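Long-range contacts in TerD domain-containing protein (Streptomyces coelicolor A3, PDB 2QZ7), which is of unknown function but belongs to the TerD family linked to tellurite resistance and binds several sodium ions: residues 43-48 / 89-94; 32-37 / 83-88; 130-135 / 154-159; 49-54 / 104-109; 39-44 / 115-120. One frame throughout, in Å; residues are numbered along the deposited sequence.

Contacts 1 and 3 are buried and join the two antiparallel five-stranded sheets face to face: contact 1 packs strand 44-52 against strand 91-95 through a sodium ion and a selenomethionine, contact 3 packs strand 129-134 against strand 152-160 through hydrocarbon alone. Contact 4 lies within one sheet and is held mainly by backbone hydrogen bonds; it shares strand 44-52 with contact 1, and Arg106 forms a salt bridge with Glu157 of contact 3. Contacts 2 and 5 are only partly buried and join loops at the metal-bearing end of the chain, one round a second sodium ion, the other by side-chain packing without a hydrogen bond; Trp32 NE1 to His42 O ties them together.

Contact 1 of 5, residues 43-48 / 89-94; sequences HLDIIA and FVEEMT. With NA (sodium ion), chain D.
Glu91 OE2 is gripped twice: Ile46 N donates to it over 2.9 Å, from above the carboxylate plane (42° out of it), and water 2 donates to it while also donating to Ile46 O. The other oxygen, OE1, binds the sodium ion at 2.4 Å, so one carboxylate joins metal and backbone. Leu44 O, Asp45 OD1, water 1 and Ser81 O complete the site. Sharing the cation probably offsets the repulsion of the Asp45 and Glu91 carboxylates. His43 NE2 donates to Asp45 OD1 at 2.9 Å, while Asp45 OD2 is bonded to His114. The extended Glu91 chain, CG trans to N (chi1 179°), spans the gap, its CG packing against Ile46 CD1 at 3.8 Å. Farther along, Met93, a selenomethionine, bends at its last torsion: SE rests on Ala48 CB at 3.6 Å and CE turns back to Ile46 CG2 at 3.9 Å. Strands 44-52 and 91-95 belong to the two facing sheets of a beta sandwich and run nearly parallel, 8° and 7.5 Å apart in these segments; Ile46 also meets Val109 in its own sheet and Leu30 opposite, while Met93 packs beside Ile75 and Met77.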
# COMPACT_ATOMS: atom_id res chain seq x y z
N HIS A 43 -8.28 11.65 3.90
CA HIS A 43 -7.80 10.53 4.68
C HIS A 43 -7.35 9.43 3.71
O HIS A 43 -8.18 8.82 3.02
CB HIS A 43 -8.86 10.00 5.65
CG HIS A 43 -8.37 8.88 6.53
ND1 HIS A 43 -9.11 8.37 7.57
CD2 HIS A 43 -7.23 8.14 6.49
CE1 HIS A 43 -8.45 7.39 8.15
NE2 HIS A 43 -7.30 7.22 7.50
N LEU A 44 -6.03 9.26 3.64
CA LEU A 44 -5.37 8.22 2.83
C LEU A 44 -4.67 7.27 3.76
O LEU A 44 -4.17 7.68 4.82
CB LEU A 44 -4.33 8.76 1.85
CG LEU A 44 -4.85 9.35 0.52
CD1 LEU A 44 -5.72 10.64 0.73
CD2 LEU A 44 -3.69 9.62 -0.42
N ASP A 45 -4.68 6.00 3.38
CA ASP A 45 -4.03 4.92 4.14
C ASP A 45 -3.15 4.11 3.24
O ASP A 45 -3.59 3.64 2.16
CB ASP A 45 -5.05 3.95 4.73
CG ASP A 45 -5.80 4.54 5.93
OD1 ASP A 45 -5.26 5.40 6.66
OD2 ASP A 45 -6.97 4.12 6.16
N ILE A 46 -1.94 3.86 3.72
CA ILE A 46 -1.16 2.74 3.17
C ILE A 46 -1.79 1.46 3.72
O ILE A 46 -2.05 1.34 4.94
CB ILE A 46 0.33 2.76 3.62
CG1 ILE A 46 1.04 4.08 3.19
CG2 ILE A 46 1.09 1.52 2.99
CD1 ILE A 46 2.50 4.22 3.84
N ILE A 47 -2.02 0.50 2.84
CA ILE A 47 -2.61 -0.79 3.24
C ILE A 47 -1.79 -1.88 2.61
O ILE A 47 -1.46 -1.78 1.44
CB ILE A 47 -4.08 -0.91 2.71
CG1 ILE A 47 -4.97 0.25 3.26
CG2 ILE A 47 -4.65 -2.27 3.08
CD1 ILE A 47 -6.43 0.23 2.66
N ALA A 48 -1.47 -2.94 3.36
CA ALA A 48 -0.83 -4.13 2.77
C ALA A 48 -1.58 -5.41 3.17
O ALA A 48 -2.27 -5.44 4.19
CB ALA A 48 0.65 -4.25 3.22
N PHE A 89 6.59 13.17 4.06
CA PHE A 89 5.97 11.86 4.21
C PHE A 89 5.28 11.70 5.54
O PHE A 89 5.93 11.60 6.57
CB PHE A 89 6.99 10.78 4.02
CG PHE A 89 7.51 10.75 2.64
CD1 PHE A 89 6.64 10.49 1.58
CD2 PHE A 89 8.83 11.06 2.38
CE1 PHE A 89 7.10 10.44 0.26
CE2 PHE A 89 9.33 11.04 1.06
CZ PHE A 89 8.45 10.74 -0.00
N VAL A 90 3.96 11.73 5.50
CA VAL A 90 3.19 11.74 6.73
C VAL A 90 2.78 10.33 7.20
O VAL A 90 2.19 10.17 8.28
CB VAL A 90 1.94 12.65 6.58
CG1 VAL A 90 2.37 14.10 6.30
CG2 VAL A 90 1.04 12.14 5.47
N GLU A 91 3.05 9.30 6.39
CA GLU A 91 2.64 7.97 6.76
C GLU A 91 3.68 7.01 6.23
O GLU A 91 4.21 7.21 5.15
CB GLU A 91 1.24 7.67 6.18
CG GLU A 91 0.70 6.24 6.49
CD GLU A 91 -0.81 6.20 6.58
OE1 GLU A 91 -1.41 7.21 7.05
OE2 GLU A 91 -1.41 5.16 6.24
N GLU A 92 3.99 5.96 6.96
CA GLU A 92 4.99 5.03 6.46
C GLU A 92 4.71 3.62 6.97
O GLU A 92 4.14 3.44 8.06
CB GLU A 92 6.40 5.47 6.89
CG GLU A 92 6.75 5.12 8.34
CD GLU A 92 7.33 3.68 8.50
OE1 GLU A 92 7.99 3.19 7.58
OE2 GLU A 92 7.14 3.05 9.55
N MSE A 93 5.13 2.63 6.19
CA MSE A 93 5.01 1.25 6.59
C MSE A 93 6.33 0.56 6.24
O MSE A 93 6.78 0.59 5.08
CB MSE A 93 3.86 0.57 5.79
CG MSE A 93 3.56 -0.88 6.29
SE MSE A 93 2.09 -1.72 5.40
CE MSE A 93 0.70 -0.67 6.21
N THR A 94 6.94 -0.06 7.25
CA THR A 94 8.18 -0.85 7.04
C THR A 94 7.95 -2.37 7.10
O THR A 94 7.35 -2.86 8.04
CB THR A 94 9.22 -0.40 8.07
OG1 THR A 94 9.48 1.00 7.91
CG2 THR A 94 10.55 -1.20 7.98
NA NA D . -3.76 7.25 7.11
O HOH W 1 -4.47 7.02 9.16
O HOH W 2 -2.69 2.90 7.00

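Contact 2 of 5, residues 32-37 / 83-88; sequences WDPSPW and TGQGFG. With NA (sodium ion), chain C; EDO (1,2-ethanediol), chain G.
A sodium site seen in the crystal joins these two loops: Trp32 O at 2.3 Å, Gly84 O at 2.5 Å and Gly86 O at 2.2 Å bind the ion, with water 3 as a further ligand. That water also accepts from Trp32 N and donates to Gly88 O, so it links the two loops a second time. Beside the metal, the Trp32 indole carries Gly84 on one face; Gly84 CA sits 3.6 Å from the centroid of the five-membered ring, 26° off its normal, a CH-pi contact. The ring reaches this place because CG lies between the backbone N and the carbonyl carbon (chi1 75°), and NE1 is held by His42 O. Gly84, with positive phi, lies with its CA directly against the indole. Pro34 packs on the backbone of Thr83 and Gly84: its CD approaches Gly84 O at 3.0 Å, its CA makes a C-H...O contact with Thr83 O at 3.4 Å, and the Gln85 side chain crosses it at about a right angle, Gln85 OE1 3.6 Å from Pro34 CG. Water 4 bridges Ser35 N and Thr83 O, while Thr83 OG1 accepts from Gln85 N in an ST turn. With three uncharged carbonyls and a water as ligands, the ion is bound by dipoles alone among the atoms of this site; it probably also offsets the repulsion between Trp32 O and Gly84 O, which approach to 3.2 Å.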
# COMPACT_ATOMS: atom_id res chain seq x y z
N TRP A 32 0.70 13.56 1.01
CA TRP A 32 -0.43 14.20 0.36
C TRP A 32 -0.80 15.51 1.06
O TRP A 32 -0.52 15.70 2.25
CB TRP A 32 -1.66 13.27 0.28
CG TRP A 32 -2.44 13.04 1.57
CD1 TRP A 32 -3.58 13.71 2.00
CD2 TRP A 32 -2.19 12.01 2.53
NE1 TRP A 32 -4.03 13.15 3.18
CE2 TRP A 32 -3.20 12.12 3.53
CE3 TRP A 32 -1.22 10.99 2.64
CZ2 TRP A 32 -3.25 11.25 4.64
CZ3 TRP A 32 -1.27 10.13 3.73
CH2 TRP A 32 -2.29 10.27 4.73
N ASP A 33 -1.39 16.44 0.33
CA ASP A 33 -1.80 17.70 0.95
C ASP A 33 -3.16 17.60 1.60
O ASP A 33 -4.05 16.92 1.08
CB ASP A 33 -1.80 18.85 -0.06
CG ASP A 33 -0.40 19.22 -0.51
OD1 ASP A 33 0.59 18.86 0.18
OD2 ASP A 33 -0.30 19.87 -1.57
N PRO A 34 -3.35 18.31 2.73
CA PRO A 34 -4.64 18.32 3.40
C PRO A 34 -5.67 19.14 2.59
O PRO A 34 -5.30 19.78 1.60
CB PRO A 34 -4.33 18.99 4.74
CG PRO A 34 -3.22 19.98 4.38
CD PRO A 34 -2.38 19.19 3.41
N SER A 35 -6.95 19.11 3.00
CA SER A 35 -7.96 19.74 2.19
C SER A 35 -8.20 21.23 2.60
O SER A 35 -7.94 21.66 3.75
CB SER A 35 -9.29 18.95 2.24
OG SER A 35 -9.62 18.60 3.64
N PRO A 36 -8.70 22.01 1.63
CA PRO A 36 -9.13 23.38 1.92
C PRO A 36 -10.06 23.43 3.15
O PRO A 36 -10.80 22.46 3.43
CB PRO A 36 -9.86 23.78 0.64
CG PRO A 36 -9.17 22.98 -0.45
CD PRO A 36 -8.89 21.65 0.20
N TRP A 37 -9.98 24.56 3.88
CA TRP A 37 -10.93 24.85 4.98
C TRP A 37 -12.39 24.68 4.53
O TRP A 37 -13.33 24.34 5.26
CB TRP A 37 -10.75 26.29 5.43
CG TRP A 37 -11.76 27.21 4.79
CD1 TRP A 37 -12.93 27.69 5.36
CD2 TRP A 37 -11.73 27.72 3.45
NE1 TRP A 37 -13.61 28.49 4.46
CE2 TRP A 37 -12.90 28.53 3.28
CE3 TRP A 37 -10.83 27.59 2.38
CZ2 TRP A 37 -13.19 29.21 2.07
CZ3 TRP A 37 -11.11 28.27 1.18
CH2 TRP A 37 -12.28 29.07 1.04
N THR A 83 -5.30 12.95 7.85
CA THR A 83 -5.55 14.30 7.29
C THR A 83 -4.55 14.75 6.20
O THR A 83 -4.88 15.59 5.36
CB THR A 83 -5.59 15.42 8.40
OG1 THR A 83 -4.28 15.56 8.98
CG2 THR A 83 -6.62 15.12 9.51
N GLY A 84 -3.32 14.21 6.22
CA GLY A 84 -2.22 14.78 5.46
C GLY A 84 -1.82 16.20 5.90
O GLY A 84 -1.27 16.96 5.10
N GLN A 85 -2.09 16.57 7.15
CA GLN A 85 -1.79 17.95 7.63
C GLN A 85 -0.29 18.29 7.63
O GLN A 85 0.13 19.43 7.25
CB GLN A 85 -2.34 18.16 9.04
CG GLN A 85 -2.75 19.59 9.28
CD GLN A 85 -3.96 20.01 8.43
OE1 GLN A 85 -3.96 21.07 7.77
NE2 GLN A 85 -5.00 19.17 8.46
N GLY A 86 0.51 17.33 8.08
CA GLY A 86 1.97 17.52 8.05
C GLY A 86 2.61 17.63 6.67
O GLY A 86 2.00 17.37 5.61
N PHE A 87 3.87 18.03 6.69
CA PHE A 87 4.67 18.23 5.51
C PHE A 87 5.55 16.98 5.31
O PHE A 87 5.83 16.23 6.25
CB PHE A 87 5.50 19.52 5.65
CG PHE A 87 4.66 20.80 5.76
CD1 PHE A 87 4.37 21.57 4.62
CD2 PHE A 87 4.18 21.25 7.00
CE1 PHE A 87 3.60 22.74 4.71
CE2 PHE A 87 3.41 22.43 7.11
CZ PHE A 87 3.13 23.18 5.97
N GLY A 88 5.94 16.74 4.05
CA GLY A 88 6.68 15.56 3.67
C GLY A 88 5.89 14.27 3.80
O GLY A 88 4.68 14.28 3.67
NA NA C . 0.85 16.61 3.84
C1 EDO G . -1.04 14.33 10.78
O1 EDO G . -0.39 14.43 9.47
C2 EDO G . -1.00 12.99 11.56
O2 EDO G . 0.29 12.48 12.01
O HOH W 3 2.44 15.42 2.71
O HOH W 4 -7.27 16.92 4.68

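Contact 3 of 5, residues 130-135 / 154-159; sequences VVVAEG and TVAEFT
Val132 holds CG1 anti to its backbone N (chi1 179°) and CG2 beside that nitrogen, spreading its two methyls to different partners. CG1 comes to the edge of the Phe158 ring, near its plane, with CZ 4.1 Å away; CG2 crosses to Val155 CG2, also at 4.1 Å, and touches Ala156 CB at 4.3 Å. Phe158 arrives from the opposite direction, its CG beside the backbone N (chi1 -46°), which presents the far rim of the ring rather than a face to the valine. Two residues earlier on the first strand, Val130 meets Val155 tip to tip, CG1 to CG1 at 4.1 Å. Val155 thus uses one methyl for each valine opposite. It can point into the interface together with its neighbour Ala156 because the two form a classic beta bulge facing Val109, which breaks the usual alternation of sides. Strands 129-134 and 152-160 come from different sheets of the sandwich; in these segments their axes pass 8.6 Å apart and run at 16° to each other. Phe144 covers Val130 and Val155 at one end, and Val26 and Leu23 pack on Phe158 at the other. No hydrogen bond crosses between the two segments: the sheets are held here by dispersion and by exclusion of water from valine and alanine methyls and one ring edge, and no polar pair between these segments sets their register.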
# COMPACT_ATOMS: atom_id res chain seq x y z
N VAL A 130 4.17 8.52 -3.38
CA VAL A 130 4.64 7.35 -2.66
C VAL A 130 6.09 7.04 -3.06
O VAL A 130 6.50 7.29 -4.21
CB VAL A 130 3.66 6.13 -2.88
CG1 VAL A 130 3.70 5.60 -4.34
CG2 VAL A 130 3.88 5.03 -1.86
N VAL A 131 6.87 6.53 -2.12
CA VAL A 131 8.21 6.03 -2.42
C VAL A 131 8.39 4.67 -1.76
O VAL A 131 8.12 4.52 -0.56
CB VAL A 131 9.33 7.02 -1.93
CG1 VAL A 131 10.75 6.43 -2.15
CG2 VAL A 131 9.21 8.40 -2.62
N VAL A 132 8.82 3.68 -2.57
CA VAL A 132 9.12 2.35 -2.10
C VAL A 132 10.64 2.18 -2.16
O VAL A 132 11.26 2.42 -3.19
CB VAL A 132 8.40 1.31 -3.01
CG1 VAL A 132 8.69 -0.13 -2.57
CG2 VAL A 132 6.91 1.59 -3.00
N ALA A 133 11.26 1.76 -1.06
CA ALA A 133 12.73 1.64 -1.04
C ALA A 133 13.20 0.48 -0.21
O ALA A 133 12.50 0.05 0.70
CB ALA A 133 13.34 2.91 -0.50
N GLU A 134 14.41 -0.01 -0.51
CA GLU A 134 15.13 -0.87 0.42
C GLU A 134 16.29 -0.06 1.02
O GLU A 134 17.33 0.13 0.37
CB GLU A 134 15.65 -2.16 -0.23
CG GLU A 134 16.19 -3.11 0.84
CD GLU A 134 16.99 -4.33 0.36
OE1 GLU A 134 17.56 -4.33 -0.78
OE2 GLU A 134 17.09 -5.28 1.18
N GLY A 135 16.10 0.44 2.24
CA GLY A 135 17.09 1.35 2.81
C GLY A 135 17.27 2.53 1.87
O GLY A 135 16.29 3.24 1.53
N THR A 154 -3.02 -0.33 -5.94
CA THR A 154 -1.82 -1.09 -5.51
C THR A 154 -0.63 -0.31 -6.05
O THR A 154 -0.79 0.41 -7.06
CB THR A 154 -1.82 -2.53 -6.05
OG1 THR A 154 -2.02 -2.50 -7.47
CG2 THR A 154 -2.96 -3.30 -5.42
N VAL A 155 0.53 -0.40 -5.39
CA VAL A 155 1.74 0.22 -5.92
C VAL A 155 2.90 -0.80 -6.10
O VAL A 155 3.73 -0.61 -7.01
CB VAL A 155 2.24 1.48 -5.11
CG1 VAL A 155 1.08 2.51 -4.83
CG2 VAL A 155 2.91 1.08 -3.86
N ALA A 156 2.96 -1.85 -5.26
CA ALA A 156 4.14 -2.75 -5.27
C ALA A 156 3.78 -4.16 -4.85
O ALA A 156 2.94 -4.36 -3.96
CB ALA A 156 5.26 -2.18 -4.34
N GLU A 157 4.46 -5.12 -5.46
CA GLU A 157 4.27 -6.52 -5.11
C GLU A 157 5.63 -7.10 -4.66
O GLU A 157 6.63 -6.91 -5.34
CB GLU A 157 3.78 -7.30 -6.35
CG GLU A 157 3.58 -8.76 -6.10
CD GLU A 157 3.39 -9.58 -7.34
OE1 GLU A 157 4.36 -9.70 -8.13
OE2 GLU A 157 2.29 -10.14 -7.49
N PHE A 158 5.65 -7.81 -3.53
CA PHE A 158 6.81 -8.60 -3.13
C PHE A 158 6.42 -10.08 -3.17
O PHE A 158 5.34 -10.47 -2.68
CB PHE A 158 7.34 -8.19 -1.75
CG PHE A 158 7.45 -6.68 -1.58
CD1 PHE A 158 8.56 -6.00 -2.07
CD2 PHE A 158 6.45 -5.97 -0.95
CE1 PHE A 158 8.65 -4.60 -1.95
CE2 PHE A 158 6.53 -4.57 -0.77
CZ PHE A 158 7.62 -3.89 -1.30
N THR A 159 7.26 -10.89 -3.81
CA THR A 159 7.04 -12.34 -3.94
C THR A 159 8.37 -13.05 -3.71
O THR A 159 9.44 -12.49 -3.96
CB THR A 159 6.46 -12.75 -5.34
OG1 THR A 159 7.32 -12.29 -6.38
CG2 THR A 159 5.08 -12.14 -5.57

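Contact 4 of 5, residues 49-54 / 104-109; sequences TTYAAD and IARVIV
Thr49 and Ile108 form a hydrogen-bonded antiparallel pair, each N donating to the other's O at 3.0 Å, in one sheet of the beta sandwich. Thr50 and Val107 follow as a non-hydrogen-bonded pair, their side chains lying alongside, CG2 to CG2 at 4.1 Å. Next, Tyr51 N donates to Arg106 O, while Tyr51 O accepts from Ala105 N at 3.0 Å and weakly from Arg106 N. This classic beta bulge shifts the register by one, and Ala52 comes opposite Ile104. On the face bearing Tyr51, the extended Arg106 chain carries NH1 over the ring, the two planes 45° apart; the cation-pi attraction is long and at most weak. The guanidinium is placed from outside, by a salt bridge of NE with Glu157 and by NH1 bonds to Pro56 O and Gly187 O. Ile108 CG2 packs against Tyr51 CE2. The phenol is fixed within its own strand, where Tyr51 OH and Thr49 OG1 share a hydrogen bond of 2.9 Å.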
# COMPACT_ATOMS: atom_id res chain seq x y z
N THR A 49 -1.45 -6.43 2.32
CA THR A 49 -1.98 -7.78 2.58
C THR A 49 -0.94 -8.79 2.27
O THR A 49 -0.11 -8.56 1.41
CB THR A 49 -3.20 -8.07 1.72
OG1 THR A 49 -3.00 -7.46 0.45
CG2 THR A 49 -4.49 -7.41 2.38
N THR A 50 -1.02 -9.91 2.98
CA THR A 50 -0.11 -11.03 2.81
C THR A 50 -0.95 -12.21 2.28
O THR A 50 -2.20 -12.25 2.49
CB THR A 50 0.52 -11.41 4.18
OG1 THR A 50 -0.53 -11.67 5.12
CG2 THR A 50 1.36 -10.25 4.71
N TYR A 51 -0.26 -13.10 1.55
CA TYR A 51 -0.86 -14.25 0.84
C TYR A 51 -0.03 -15.51 1.09
O TYR A 51 1.21 -15.46 1.07
CB TYR A 51 -1.02 -13.97 -0.68
CG TYR A 51 -1.89 -12.75 -0.87
CD1 TYR A 51 -3.29 -12.88 -0.97
CD2 TYR A 51 -1.34 -11.47 -0.86
CE1 TYR A 51 -4.10 -11.74 -1.09
CE2 TYR A 51 -2.15 -10.33 -0.96
CZ TYR A 51 -3.54 -10.48 -1.07
OH TYR A 51 -4.37 -9.37 -1.17
N ALA A 52 -0.74 -16.61 1.37
CA ALA A 52 -0.18 -17.94 1.62
C ALA A 52 0.53 -18.47 0.39
O ALA A 52 0.07 -18.24 -0.74
CB ALA A 52 -1.29 -18.92 2.02
N ALA A 53 1.62 -19.20 0.62
CA ALA A 53 2.33 -19.93 -0.43
C ALA A 53 1.37 -20.79 -1.25
O ALA A 53 1.42 -20.75 -2.48
CB ALA A 53 3.45 -20.79 0.15
N ASP A 54 0.46 -21.51 -0.58
CA ASP A 54 -0.52 -22.32 -1.33
C ASP A 54 -1.64 -21.55 -2.05
O ASP A 54 -2.39 -22.15 -2.81
CB ASP A 54 -1.06 -23.53 -0.52
CG ASP A 54 -1.81 -23.12 0.74
OD1 ASP A 54 -1.82 -21.92 1.04
OD2 ASP A 54 -2.36 -24.00 1.45
N ILE A 104 4.05 -17.61 4.01
CA ILE A 104 3.61 -16.38 3.29
C ILE A 104 4.60 -16.12 2.14
O ILE A 104 5.80 -15.97 2.38
CB ILE A 104 3.53 -15.15 4.24
CG1 ILE A 104 2.37 -15.32 5.21
CG2 ILE A 104 3.40 -13.79 3.45
CD1 ILE A 104 2.44 -14.39 6.33
N ALA A 105 4.10 -16.05 0.92
CA ALA A 105 4.98 -15.97 -0.24
C ALA A 105 4.72 -14.77 -1.14
O ALA A 105 5.42 -14.58 -2.17
CB ALA A 105 4.93 -17.31 -1.08
N ARG A 106 3.72 -13.97 -0.77
CA ARG A 106 3.39 -12.78 -1.54
C ARG A 106 2.84 -11.70 -0.62
O ARG A 106 2.05 -11.99 0.30
CB ARG A 106 2.37 -13.15 -2.63
CG ARG A 106 1.87 -11.98 -3.48
CD ARG A 106 1.12 -12.59 -4.73
NE ARG A 106 0.69 -11.51 -5.61
CZ ARG A 106 -0.53 -10.99 -5.69
NH1 ARG A 106 -1.53 -11.43 -4.93
NH2 ARG A 106 -0.75 -10.00 -6.54
N VAL A 107 3.29 -10.46 -0.86
CA VAL A 107 2.80 -9.29 -0.18
C VAL A 107 2.44 -8.23 -1.22
O VAL A 107 3.20 -8.00 -2.17
CB VAL A 107 3.86 -8.71 0.83
CG1 VAL A 107 3.28 -7.46 1.55
CG2 VAL A 107 4.25 -9.79 1.83
N ILE A 108 1.29 -7.60 -1.06
CA ILE A 108 0.99 -6.47 -1.90
C ILE A 108 0.65 -5.24 -1.10
O ILE A 108 -0.04 -5.31 -0.10
CB ILE A 108 0.04 -6.80 -3.09
CG1 ILE A 108 -0.61 -5.62 -3.77
CG2 ILE A 108 -0.99 -7.86 -2.82
CD1 ILE A 108 -0.76 -6.09 -5.32
N VAL A 109 1.20 -4.10 -1.53
CA VAL A 109 0.95 -2.86 -0.77
C VAL A 109 0.35 -1.84 -1.72
O VAL A 109 0.69 -1.82 -2.90
CB VAL A 109 2.25 -2.36 -0.06
CG1 VAL A 109 3.30 -2.06 -1.05
CG2 VAL A 109 1.97 -1.12 0.82

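Contact 5 of 5, residues 39-44 / 115-120; sequences RPPHHL and QDNGHK. With NA (sodium ion), chain D; EDO (1,2-ethanediol), chain F.
Arg39 crosses the Lys120 side chain obliquely, Arg39 NH2 lying 3.4 Å from Lys120 CE, and its guanidinium turns a face to His42 NE2. The two cationic ends, Arg39 NH2 and Lys120 NZ, stand 4.2 Å apart and would be expected to repel mildly. From its backbone the lysine runs out with CG anti to N (chi1 -171°) and then bends at chi3 (-78°), which brings its end to the chain at Pro41. NZ lies 3.0 Å from Pro41 O, at an angle too poor for a hydrogen bond. The lysine also passes the edge of the His42 imidazole at about a right angle, but the approach of NZ to that ring is too close in the model and therefore doubtful. The Asn117 amide leans on Pro40, its CG 3.5 Å from Pro40 CB. The 115-120 loop is shaped by its own bonds: a type I turn from Gln115 to Gly118, and the Gln115 amide, whose OE1 accepts from Lys120 N at 2.8 Å while NE2 donates to Lys120 O at 2.8 Å, in the carbonyl plane. Plain packing of two inter-strand loops at one end of the beta sandwich, the contact adjoins a metal site: Leu44 O, ending the 39-44 segment, binds sodium.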
# COMPACT_ATOMS: atom_id res chain seq x y z
N ARG A 39 -13.45 22.13 2.78
CA ARG A 39 -13.79 20.70 2.62
C ARG A 39 -13.38 19.73 3.78
O ARG A 39 -12.32 19.91 4.43
CB ARG A 39 -13.14 20.16 1.32
CG ARG A 39 -13.58 20.77 -0.04
CD ARG A 39 -12.73 20.12 -1.19
NE ARG A 39 -12.87 18.65 -1.24
CZ ARG A 39 -12.15 17.81 -1.99
NH1 ARG A 39 -11.16 18.24 -2.78
NH2 ARG A 39 -12.41 16.51 -1.94
N PRO A 40 -14.19 18.65 4.00
CA PRO A 40 -13.82 17.50 4.86
C PRO A 40 -12.40 16.94 4.59
O PRO A 40 -11.91 17.08 3.47
CB PRO A 40 -14.88 16.43 4.51
CG PRO A 40 -16.10 17.26 4.13
CD PRO A 40 -15.55 18.48 3.42
N PRO A 41 -11.75 16.35 5.62
CA PRO A 41 -10.35 15.88 5.53
C PRO A 41 -10.08 14.92 4.38
O PRO A 41 -10.97 14.18 3.92
CB PRO A 41 -10.13 15.16 6.87
CG PRO A 41 -11.53 14.86 7.38
CD PRO A 41 -12.31 16.06 6.95
N HIS A 42 -8.83 14.93 3.94
CA HIS A 42 -8.33 13.94 3.02
C HIS A 42 -7.64 12.81 3.84
O HIS A 42 -6.57 13.02 4.42
CB HIS A 42 -7.36 14.60 2.01
CG HIS A 42 -8.03 15.46 0.99
ND1 HIS A 42 -7.43 16.58 0.45
CD2 HIS A 42 -9.26 15.39 0.43
CE1 HIS A 42 -8.25 17.14 -0.42
NE2 HIS A 42 -9.38 16.45 -0.43
N HIS A 43 -8.28 11.65 3.90
CA HIS A 43 -7.80 10.53 4.68
C HIS A 43 -7.35 9.43 3.71
O HIS A 43 -8.18 8.82 3.02
CB HIS A 43 -8.86 10.00 5.65
CG HIS A 43 -8.37 8.88 6.53
ND1 HIS A 43 -9.11 8.37 7.57
CD2 HIS A 43 -7.23 8.14 6.49
CE1 HIS A 43 -8.45 7.39 8.15
NE2 HIS A 43 -7.30 7.22 7.50
N LEU A 44 -6.03 9.26 3.64
CA LEU A 44 -5.37 8.22 2.83
C LEU A 44 -4.67 7.27 3.76
O LEU A 44 -4.17 7.68 4.82
CB LEU A 44 -4.33 8.76 1.85
CG LEU A 44 -4.85 9.35 0.52
CD1 LEU A 44 -5.72 10.64 0.73
CD2 LEU A 44 -3.69 9.62 -0.42
N GLN A 115 -13.73 7.24 1.45
CA GLN A 115 -14.79 7.62 0.54
C GLN A 115 -16.02 8.15 1.27
O GLN A 115 -17.03 8.46 0.64
CB GLN A 115 -15.18 6.42 -0.33
CG GLN A 115 -14.09 5.94 -1.28
CD GLN A 115 -13.63 7.02 -2.26
OE1 GLN A 115 -14.43 7.55 -3.03
NE2 GLN A 115 -12.33 7.30 -2.27
N ASP A 116 -15.93 8.30 2.59
CA ASP A 116 -17.09 8.61 3.42
C ASP A 116 -17.58 10.05 3.34
O ASP A 116 -18.68 10.37 3.80
CB ASP A 116 -16.88 8.16 4.88
CG ASP A 116 -15.55 8.60 5.46
OD1 ASP A 116 -14.55 8.78 4.72
OD2 ASP A 116 -15.51 8.77 6.69
N ASN A 117 -16.78 10.91 2.72
CA ASN A 117 -17.20 12.27 2.44
C ASN A 117 -17.50 12.48 0.95
O ASN A 117 -17.41 13.58 0.45
CB ASN A 117 -16.15 13.26 2.95
CG ASN A 117 -15.91 13.13 4.45
OD1 ASN A 117 -16.85 13.18 5.25
ND2 ASN A 117 -14.64 12.96 4.83
N GLY A 118 -17.84 11.39 0.25
CA GLY A 118 -18.12 11.44 -1.19
C GLY A 118 -17.02 10.80 -2.04
O GLY A 118 -15.89 10.60 -1.57
N HIS A 119 -17.38 10.50 -3.30
CA HIS A 119 -16.46 9.89 -4.28
C HIS A 119 -15.17 10.69 -4.49
O HIS A 119 -15.21 11.80 -5.03
CB HIS A 119 -17.18 9.63 -5.62
CG HIS A 119 -16.29 9.11 -6.72
ND1 HIS A 119 -15.75 7.84 -6.71
CD2 HIS A 119 -15.84 9.70 -7.85
CE1 HIS A 119 -15.02 7.66 -7.79
NE2 HIS A 119 -15.06 8.78 -8.50
N LYS A 120 -14.04 10.13 -4.07
CA LYS A 120 -12.78 10.88 -4.10
C LYS A 120 -11.61 10.07 -4.69
O LYS A 120 -11.33 8.95 -4.26
CB LYS A 120 -12.47 11.40 -2.69
CG LYS A 120 -11.31 12.37 -2.58
CD LYS A 120 -10.92 12.59 -1.11
CE LYS A 120 -11.90 13.55 -0.41
NZ LYS A 120 -11.54 13.75 1.05
NA NA D . -3.76 7.25 7.11
C1 EDO F . -14.55 4.66 5.09
O1 EDO F . -13.96 5.40 6.16
C2 EDO F . -14.09 5.39 3.87
O2 EDO F . -14.59 4.78 2.70
O HOH W 1 -4.47 7.02 9.16